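Local coordinates for R-imine reductase (Streptomyces kanamyceticus, PDB 3ZGY), which catalyses the R-selective, NADPH-dependent reduction of an imine substrate, at residues 101-106 with 123-129. Numbering follows the deposited sequence.
Sequences LQGRTL and WADGRGA
Leu-101 and Leu-106 both meet the six-membered ring of Trp-123 in a beta-alpha-beta unit of the Rossmann-type NADP-binding domain. Strand 105-108 leads through helix 114-126 to strand 130-136, and the contact lies where the helix ends. The indole has CG anti to the backbone N (chi1 171°), which carries its ring toward the two leucines. CD2 of Leu-106 lies at the ring edge, near its plane, 3.9 Å from CZ3 of Trp-123. CD1 of Leu-101 comes in obliquely, 3.5 Å from CH2 of Trp-123. Both leucine side chains cross the indole at about a right angle. CG of Arg-127 rests on one indole face, toward the rim. CZ2 of Trp-123 sits over the centre of one face of the Arg-127 guanidinium, 3.7 Å from its plane. Arg-127 NH2 hydrogen-bonds to the backbone O of Asp-94.

A Schellman motif ends the helix, with Gly-128 as its C-prime residue at positive phi. Leu-101 to Arg-104 form a type II turn beside it. CB of Ala-129 packs 4.0 Å from CB of Leu-101. A water bridges Leu-101 N and Arg-127 O. The direct polar link is a hydrogen bond from Gly-103 N to Gly-128 O, 3.0 Å long, with an N-H...O angle of 161°.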
loop_
_atom_site.group_PDB
_atom_site.type_symbol
_atom_site.label_atom_id
_atom_site.label_comp_id
_atom_site.label_asym_id
_atom_site.label_seq_id
_atom_site.Cartn_x
_atom_site.Cartn_y
_atom_site.Cartn_z
ATOM N N LEU D 101 27.828 19.137 24.896
ATOM C CA LEU D 101 27.749 17.990 24.044
ATOM C C LEU D 101 29.089 17.488 23.535
ATOM O O LEU D 101 29.134 16.451 22.880
ATOM C CB LEU D 101 26.819 18.285 22.863
ATOM C CG LEU D 101 25.340 18.508 23.193
ATOM C CD1 LEU D 101 24.605 18.957 21.945
ATOM C CD2 LEU D 101 24.696 17.251 23.721
ATOM N N GLN D 102 30.179 18.204 23.828
ATOM C CA GLN D 102 31.507 17.809 23.344
ATOM C C GLN D 102 31.811 16.362 23.682
ATOM O O GLN D 102 31.731 15.930 24.840
ATOM C CB GLN D 102 32.610 18.675 23.915
ATOM C CG GLN D 102 32.397 20.141 23.649
ATOM C CD GLN D 102 33.692 20.887 23.435
ATOM O OE1 GLN D 102 34.239 21.475 24.366
ATOM N NE2 GLN D 102 34.190 20.870 22.202
ATOM N N GLY D 103 32.143 15.610 22.640
ATOM C CA GLY D 103 32.531 14.229 22.787
ATOM C C GLY D 103 31.372 13.313 23.140
ATOM O O GLY D 103 31.585 12.245 23.656
ATOM N N ARG D 104 30.143 13.733 22.866
ATOM C CA ARG D 104 29.011 12.859 23.094
ATOM C C ARG D 104 28.363 12.555 21.794
ATOM O O ARG D 104 28.604 13.228 20.798
ATOM C CB ARG D 104 28.006 13.471 24.051
ATOM C CG ARG D 104 28.679 14.161 25.217
ATOM C CD ARG D 104 27.670 14.735 26.152
ATOM N NE ARG D 104 27.643 13.917 27.334
ATOM C CZ ARG D 104 28.428 14.081 28.377
ATOM N NH1 ARG D 104 29.290 15.048 28.416
ATOM N NH2 ARG D 104 28.285 13.300 29.431
ATOM N N THR D 105 27.607 11.470 21.773
ATOM C CA THR D 105 26.888 11.092 20.575
ATOM C C THR D 105 25.440 11.311 20.857
ATOM O O THR D 105 24.910 10.860 21.889
ATOM C CB THR D 105 27.064 9.640 20.254
ATOM O OG1 THR D 105 28.400 9.411 19.914
ATOM C CG2 THR D 105 26.189 9.237 19.060
ATOM N N LEU D 106 24.830 12.081 19.990
ATOM C CA LEU D 106 23.437 12.481 20.119
ATOM C C LEU D 106 22.655 11.743 19.068
ATOM O O LEU D 106 22.996 11.789 17.892
ATOM C CB LEU D 106 23.303 13.980 19.915
ATOM C CG LEU D 106 21.923 14.592 19.957
ATOM C CD1 LEU D 106 21.335 14.425 21.335
ATOM C CD2 LEU D 106 22.009 16.079 19.644
ATOM N N TRP D 123 24.448 21.495 13.217
ATOM C CA TRP D 123 24.459 22.092 14.547
ATOM C C TRP D 123 25.225 21.251 15.529
ATOM O O TRP D 123 26.091 21.740 16.235
ATOM C CB TRP D 123 23.036 22.256 15.024
ATOM C CG TRP D 123 22.894 22.637 16.381
ATOM C CD1 TRP D 123 22.858 23.848 16.830
ATOM C CD2 TRP D 123 22.691 21.771 17.506
ATOM N NE1 TRP D 123 22.707 23.847 18.176
ATOM C CE2 TRP D 123 22.616 22.577 18.626
ATOM C CE3 TRP D 123 22.557 20.392 17.657
ATOM C CZ2 TRP D 123 22.379 22.090 19.885
ATOM C CZ3 TRP D 123 22.368 19.898 18.914
ATOM C CH2 TRP D 123 22.282 20.743 20.018
ATOM N N ALA D 124 24.936 19.976 15.525
ATOM C CA ALA D 124 25.634 19.061 16.385
ATOM C C ALA D 124 27.140 19.062 16.086
ATOM O O ALA D 124 27.974 19.118 17.000
ATOM C CB ALA D 124 25.079 17.688 16.224
ATOM N N ASP D 125 27.502 19.048 14.817
ATOM C CA ASP D 125 28.894 19.126 14.529
ATOM C C ASP D 125 29.553 20.410 15.095
ATOM O O ASP D 125 30.639 20.375 15.626
ATOM C CB ASP D 125 29.117 19.059 13.051
ATOM C CG ASP D 125 30.552 18.990 12.744
ATOM O OD1 ASP D 125 31.121 17.898 12.914
ATOM O OD2 ASP D 125 31.131 20.050 12.411
ATOM N N GLY D 126 28.918 21.553 14.922
ATOM C CA GLY D 126 29.447 22.774 15.481
ATOM C C GLY D 126 29.568 22.727 17.010
ATOM O O GLY D 126 30.317 23.510 17.551
ATOM N N ARG D 127 28.763 21.903 17.683
ATOM C CA ARG D 127 28.788 21.738 19.089
ATOM C C ARG D 127 29.762 20.573 19.533
ATOM O O ARG D 127 29.795 20.195 20.726
ATOM C CB ARG D 127 27.417 21.312 19.548
ATOM C CG ARG D 127 26.370 22.310 19.968
ATOM C CD ARG D 127 26.783 23.721 20.089
ATOM N NE ARG D 127 25.553 24.527 20.209
ATOM C CZ ARG D 127 24.796 24.601 21.300
ATOM N NH1 ARG D 127 25.118 23.927 22.429
ATOM N NH2 ARG D 127 23.712 25.350 21.263
ATOM N N GLY D 128 30.546 20.033 18.594
ATOM C CA GLY D 128 31.462 18.922 18.842
ATOM C C GLY D 128 30.860 17.590 19.260
ATOM O O GLY D 128 31.431 16.831 20.045
ATOM N N ALA D 129 29.729 17.262 18.678
ATOM C CA ALA D 129 29.104 16.014 18.965
ATOM C C ALA D 129 28.992 15.206 17.699
ATOM O O ALA D 129 28.954 15.742 16.616
ATOM C CB ALA D 129 27.747 16.245 19.556
HETATM O O HOH W 1 28.374 21.230 23.030
#